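Cytidine deaminase (Burkholderia pseudomallei, PDB 3DMO) catalyses the zinc-dependent hydrolytic deamination of cytidine and 2'-deoxycytidine to uridine and 2'-deoxyuridine, probably salvaging both nucleosides for UMP synthesis. Local coordinates at residues 59-62 with 63-66; 123-127 with 128-132. All blocks are in the same frame, centred on the assembly; numbering follows the deposited sequence.

Contact 1: residues 59-62 with 63-66; sequences CNCA and ERTA. With ZN (zinc ion), chain E.
The thiolate of Cys-61 serves two cations at once: SG binds the zinc ion at 2.4 Å and also accepts a hydrogen bond from Arg-64 NH2 at 3.3 Å. The arginine reaches it edge-on, with the sulfur only 12° out of the guanidinium plane. A bend at chi3 turns the end of the Arg-64 chain back toward the start of the helix, and OD1 of Asn-60 sits over one guanidinium face, displaced toward its rim. The bond from the arginine helps to fix the position of SG beside the zinc ion. Asn-60 uses its other amide atom on the helix: ND2 donates to Thr-65 OG1 at 2.9 Å, near the amide plane though bent at the hydrogen (140°). That hydroxyl is also hydrogen-bonded to the carbonyl of Cys-49. Cys-61 is the N-cap residue, and its O takes the amide of Thr-65 at 2.9 Å in the first turn. Glu-63 folds back at chi2 (91°), bringing its carboxylate to the metal side without ligating zinc. Its OE2 accepts from the zinc-bound water at 2.7 Å, while OE1 accepts from a second water that in turn takes the amide hydrogen of Ala-62. Arg-64 also packs on Leu-58 of a neighbouring subunit. Cys-96 and Cys-99 complete the protein ligands, and the Cys-Ala-Glu turn at the head of helix 62-72, with the predicted proton donor Glu-63 beside the metal-bound water, is the zinc-site signature of the cytidine deaminase family.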
ATOM      1  N   CYS A  59      -5.525   2.273   4.341  1.00 18.99           N
ATOM      2  CA  CYS A  59      -5.185   3.109   5.502  1.00 19.45           C
ATOM      3  C   CYS A  59      -3.835   3.786   5.286  1.00 19.47           C
ATOM      4  O   CYS A  59      -2.926   3.188   4.697  1.00 19.45           O
ATOM      5  CB  CYS A  59      -5.136   2.279   6.784  1.00 19.36           C
ATOM      6  SG  CYS A  59      -6.735   1.586   7.275  1.00 20.51           S
ATOM      7  N   ASN A  60      -3.722   5.028   5.745  1.00 19.41           N
ATOM      8  CA  ASN A  60      -2.452   5.745   5.729  1.00 19.63           C
ATOM      9  C   ASN A  60      -2.034   6.124   7.147  1.00 19.54           C
ATOM     10  O   ASN A  60      -2.874   6.500   7.961  1.00 20.33           O
ATOM     11  CB  ASN A  60      -2.547   7.002   4.867  1.00 19.84           C
ATOM     12  CG  ASN A  60      -1.182   7.551   4.483  1.00 21.91           C
ATOM     13  OD1 ASN A  60      -0.389   6.865   3.829  1.00 24.51           O
ATOM     14  ND2 ASN A  60      -0.898   8.788   4.884  1.00 22.39           N
ATOM     15  N   CYS A  61      -0.733   6.017   7.419  1.00 18.74           N
ATOM     16  CA  CYS A  61      -0.163   6.318   8.726  1.00 18.19           C
ATOM     17  C   CYS A  61       0.113   7.802   8.924  1.00 17.50           C
ATOM     18  O   CYS A  61       0.325   8.541   7.952  1.00 16.32           O
ATOM     19  CB  CYS A  61       1.148   5.569   8.888  1.00 18.30           C
ATOM     20  SG  CYS A  61       0.979   3.786   8.989  1.00 18.93           S
ATOM     21  N   ALA A  62       0.131   8.220  10.196  1.00 17.65           N
ATOM     22  CA  ALA A  62       0.449   9.590  10.605  1.00 17.46           C
ATOM     23  C   ALA A  62       1.754  10.152  10.031  1.00 17.22           C
ATOM     24  O   ALA A  62       1.772  11.265   9.501  1.00 16.70           O
ATOM     25  CB  ALA A  62       0.465   9.690  12.137  1.00 17.01           C
ATOM     26  N   GLU A  63       2.834   9.372  10.126  1.00 17.33           N
ATOM     27  CA  GLU A  63       4.155   9.788   9.653  1.00 17.91           C
ATOM     28  C   GLU A  63       4.068  10.142   8.166  1.00 17.99           C
ATOM     29  O   GLU A  63       4.569  11.186   7.726  1.00 17.70           O
ATOM     30  CB  GLU A  63       5.188   8.661   9.836  1.00 17.83           C
ATOM     31  CG  GLU A  63       5.393   8.155  11.276  1.00 19.76           C
ATOM     32  CD  GLU A  63       4.484   6.977  11.654  1.00 20.18           C
ATOM     33  OE1 GLU A  63       3.251   7.076  11.510  1.00 19.79           O
ATOM     34  OE2 GLU A  63       5.009   5.938  12.109  1.00 20.62           O
ATOM     35  N   ARG A  64       3.423   9.264   7.396  1.00 17.97           N
ATOM     36  CA  ARG A  64       3.301   9.467   5.959  1.00 18.23           C
ATOM     37  C   ARG A  64       2.370  10.621   5.601  1.00 18.04           C
ATOM     38  O   ARG A  64       2.673  11.378   4.684  1.00 18.11           O
ATOM     39  CB  ARG A  64       2.912   8.173   5.242  1.00 18.32           C
ATOM     40  CG  ARG A  64       4.082   7.202   5.137  1.00 19.49           C
ATOM     41  CD  ARG A  64       3.674   5.938   4.409  1.00 20.08           C
ATOM     42  NE  ARG A  64       2.951   5.028   5.291  1.00 20.40           N
ATOM     43  CZ  ARG A  64       2.199   4.013   4.877  1.00 22.26           C
ATOM     44  NH1 ARG A  64       2.064   3.749   3.575  1.00 20.68           N
ATOM     45  NH2 ARG A  64       1.586   3.245   5.767  1.00 22.18           N
ATOM     46  N   THR A  65       1.273  10.775   6.345  1.00 18.04           N
ATOM     47  CA  THR A  65       0.373  11.922   6.188  1.00 17.88           C
ATOM     48  C   THR A  65       1.124  13.252   6.364  1.00 17.04           C
ATOM     49  O   THR A  65       0.988  14.154   5.535  1.00 17.22           O
ATOM     50  CB  THR A  65      -0.814  11.852   7.172  1.00 18.32           C
ATOM     51  OG1 THR A  65      -1.635  10.724   6.845  1.00 18.60           O
ATOM     52  CG2 THR A  65      -1.667  13.125   7.095  1.00 18.22           C
ATOM     53  N   ALA A  66       1.921  13.359   7.430  1.00 16.91           N
ATOM     54  CA  ALA A  66       2.737  14.557   7.675  1.00 16.87           C
ATOM     55  C   ALA A  66       3.721  14.841   6.538  1.00 17.00           C
ATOM     56  O   ALA A  66       3.803  15.964   6.048  1.00 16.98           O
ATOM     57  CB  ALA A  66       3.478  14.450   9.009  1.00 16.04           C
TER
HETATM   58 ZN    ZN E 131       3.279   3.365   9.528  1.00 20.55          ZN
HETATM   59  O   HOH W   1       0.265   6.036  12.059  1.00 19.52           O
HETATM   60  O   HOH W   2       3.618   3.642  11.623  1.00 18.93           O

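Contact 2: residues 123-127 with 128-132; sequences RVTSA and GDLLP
Ser-126 OG is gripped from the helix side by Asp-129, whose backbone N donates to it at 3.1 Å with an N-H...O angle of 159°. The hydroxyl also lies 3.0 Å from Asp-129 OD2, a weak bond at most. With chi1 at 72°, OG is tucked between the serine's own N and carbonyl carbon, from where it meets the N-H of Asp-129 in the first turn. A water ties in the neighbouring strand residue: it donates to Asp-129 OD2 at 2.7 Å and is hydrogen-bonded to Thr-125 OG1. The threonine and aspartate side chains run past each other in opposite directions, OG1 of Thr-125 coming within 3.4 Å of Asp-129 CB. On its methyl branch Thr-125 is apolar, CG2 meeting Leu-130 CG at 3.8 Å as the two side chains cross at about a right angle. Further back along the strand, the extended Arg-123 brings NH2 to 3.7 Å from Leu-130 CD2, a contact of van der Waals kind. The backbone closes the turn through Leu-130 N to Ser-126 O at 3.1 Å; the next bond, Leu-131 N to Ala-127 O, is weak as the helix ends. Leu-130 is buried against Val-113 of the adjacent strand and Met-103 of helix 97-107, and Pro-132 O accepts from Arg-100 of a neighbouring subunit. Together these contacts make a serine N-cap, with OG accepting from Asp-129 N, where strand 122-126, an outermost strand of the sheet within this chain, passes directly into the short helix 127-130.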
ATOM      1  N   ARG A 123      12.052   8.043  23.136  1.00 22.73           N
ATOM      2  CA  ARG A 123      13.373   7.723  22.615  1.00 22.86           C
ATOM      3  C   ARG A 123      13.646   8.466  21.318  1.00 22.41           C
ATOM      4  O   ARG A 123      12.733   8.729  20.523  1.00 22.38           O
ATOM      5  CB  ARG A 123      13.618   6.216  22.472  1.00 23.33           C
ATOM      6  CG  ARG A 123      12.883   5.528  21.354  1.00 24.45           C
ATOM      7  CD  ARG A 123      13.269   4.059  21.342  1.00 26.10           C
ATOM      8  NE  ARG A 123      12.855   3.372  20.118  1.00 27.56           N
ATOM      9  CZ  ARG A 123      13.648   3.153  19.073  1.00 28.31           C
ATOM     10  NH1 ARG A 123      14.907   3.576  19.080  1.00 28.71           N
ATOM     11  NH2 ARG A 123      13.183   2.507  18.010  1.00 27.76           N
ATOM     12  N   VAL A 124      14.908   8.827  21.136  1.00 22.23           N
ATOM     13  CA  VAL A 124      15.333   9.577  19.968  1.00 21.89           C
ATOM     14  C   VAL A 124      16.200   8.675  19.106  1.00 21.83           C
ATOM     15  O   VAL A 124      17.130   8.015  19.582  1.00 21.83           O
ATOM     16  CB  VAL A 124      16.057  10.898  20.345  1.00 22.31           C
ATOM     17  CG1 VAL A 124      16.456  11.679  19.081  1.00 22.85           C
ATOM     18  CG2 VAL A 124      15.165  11.762  21.231  1.00 22.41           C
ATOM     19  N   THR A 125      15.859   8.626  17.831  1.00 20.94           N
ATOM     20  CA  THR A 125      16.589   7.787  16.906  1.00 20.84           C
ATOM     21  C   THR A 125      16.696   8.517  15.558  1.00 20.95           C
ATOM     22  O   THR A 125      16.464   9.720  15.494  1.00 20.81           O
ATOM     23  CB  THR A 125      15.952   6.367  16.823  1.00 21.02           C
ATOM     24  OG1 THR A 125      16.736   5.527  15.968  1.00 21.19           O
ATOM     25  CG2 THR A 125      14.489   6.413  16.345  1.00 21.34           C
ATOM     26  N   SER A 126      17.081   7.799  14.510  1.00 20.86           N
ATOM     27  CA  SER A 126      17.175   8.367  13.161  1.00 21.16           C
ATOM     28  C   SER A 126      16.478   7.438  12.167  1.00 20.95           C
ATOM     29  O   SER A 126      16.250   6.259  12.469  1.00 20.86           O
ATOM     30  CB  SER A 126      18.641   8.575  12.759  1.00 20.56           C
ATOM     31  OG  SER A 126      19.294   7.337  12.504  1.00 22.03           O
ATOM     32  N   ALA A 127      16.135   7.958  10.989  1.00 20.57           N
ATOM     33  CA  ALA A 127      15.494   7.127   9.961  1.00 20.63           C
ATOM     34  C   ALA A 127      16.410   5.973   9.547  1.00 20.49           C
ATOM     35  O   ALA A 127      15.947   4.845   9.332  1.00 20.68           O
ATOM     36  CB  ALA A 127      15.096   7.964   8.758  1.00 20.68           C
ATOM     37  N   GLY A 128      17.712   6.249   9.463  1.00 20.50           N
ATOM     38  CA  GLY A 128      18.690   5.222   9.116  1.00 20.53           C
ATOM     39  C   GLY A 128      18.793   4.113  10.154  1.00 21.20           C
ATOM     40  O   GLY A 128      18.897   2.939   9.805  1.00 20.66           O
ATOM     41  N   ASP A 129      18.775   4.477  11.435  1.00 21.19           N
ATOM     42  CA  ASP A 129      18.829   3.476  12.514  1.00 21.88           C
ATOM     43  C   ASP A 129      17.588   2.584  12.538  1.00 21.28           C
ATOM     44  O   ASP A 129      17.681   1.398  12.859  1.00 21.03           O
ATOM     45  CB  ASP A 129      19.003   4.137  13.881  1.00 22.44           C
ATOM     46  CG  ASP A 129      20.377   4.769  14.056  1.00 25.54           C
ATOM     47  OD1 ASP A 129      21.362   4.267  13.478  1.00 27.11           O
ATOM     48  OD2 ASP A 129      20.472   5.781  14.772  1.00 30.41           O
ATOM     49  N   LEU A 130      16.436   3.160  12.193  1.00 20.75           N
ATOM     50  CA  LEU A 130      15.168   2.424  12.152  1.00 20.43           C
ATOM     51  C   LEU A 130      15.107   1.437  10.988  1.00 20.55           C
ATOM     52  O   LEU A 130      14.358   0.450  11.033  1.00 20.51           O
ATOM     53  CB  LEU A 130      13.986   3.397  12.086  1.00 20.11           C
ATOM     54  CG  LEU A 130      13.623   4.146  13.364  1.00 19.11           C
ATOM     55  CD1 LEU A 130      12.642   5.242  13.029  1.00 17.96           C
ATOM     56  CD2 LEU A 130      13.046   3.205  14.417  1.00 19.15           C
ATOM     57  N   LEU A 131      15.902   1.701   9.954  1.00 20.77           N
ATOM     58  CA  LEU A 131      15.877   0.890   8.740  1.00 21.39           C
ATOM     59  C   LEU A 131      17.297   0.612   8.251  1.00 22.70           C
ATOM     60  O   LEU A 131      17.770   1.261   7.303  1.00 22.88           O
ATOM     61  CB  LEU A 131      15.025   1.574   7.656  1.00 20.81           C
ATOM     62  CG  LEU A 131      14.481   0.718   6.504  1.00 20.92           C
ATOM     63  CD1 LEU A 131      13.500  -0.349   6.990  1.00 18.61           C
ATOM     64  CD2 LEU A 131      13.815   1.623   5.485  1.00 20.39           C
ATOM     65  N   PRO A 132      17.989  -0.343   8.907  1.00 23.72           N
ATOM     66  CA  PRO A 132      19.390  -0.617   8.561  1.00 24.64           C
ATOM     67  C   PRO A 132      19.534  -1.233   7.170  1.00 25.66           C
ATOM     68  O   PRO A 132      18.710  -2.063   6.763  1.00 25.42           O
ATOM     69  CB  PRO A 132      19.849  -1.593   9.651  1.00 24.49           C
ATOM     70  CG  PRO A 132      18.595  -2.221  10.182  1.00 24.85           C
ATOM     71  CD  PRO A 132      17.503  -1.200  10.013  1.00 23.69           C
TER
HETATM   72  O   HOH W   3      19.298   5.260  17.170  1.00 44.37           O

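Overall arrangement
Contact 1 precedes contact 2 along the chain, and their centres stand 18 Å apart on opposite sides of the chain's centre, with nearest atoms about 8 Å apart. Each marks the start of a helix. Residues 59-66 open helix 62-72, after the loop that follows strand 45-49; residues 123-132 hold helix 127-130, straight after strand 122-126. These two strands are the outermost of the mixed sheet within this chain. Helix 97-107, which carries Cys-99, receives side chains from both contacts, as does Pro-95. Contact 1 supplies a zinc ligand and Glu-63, whereas Leu-130 of contact 2 lies near that site without touching it, its side chain about 8 Å from that of Glu-63. Both also meet other subunits of the four-chain assembly.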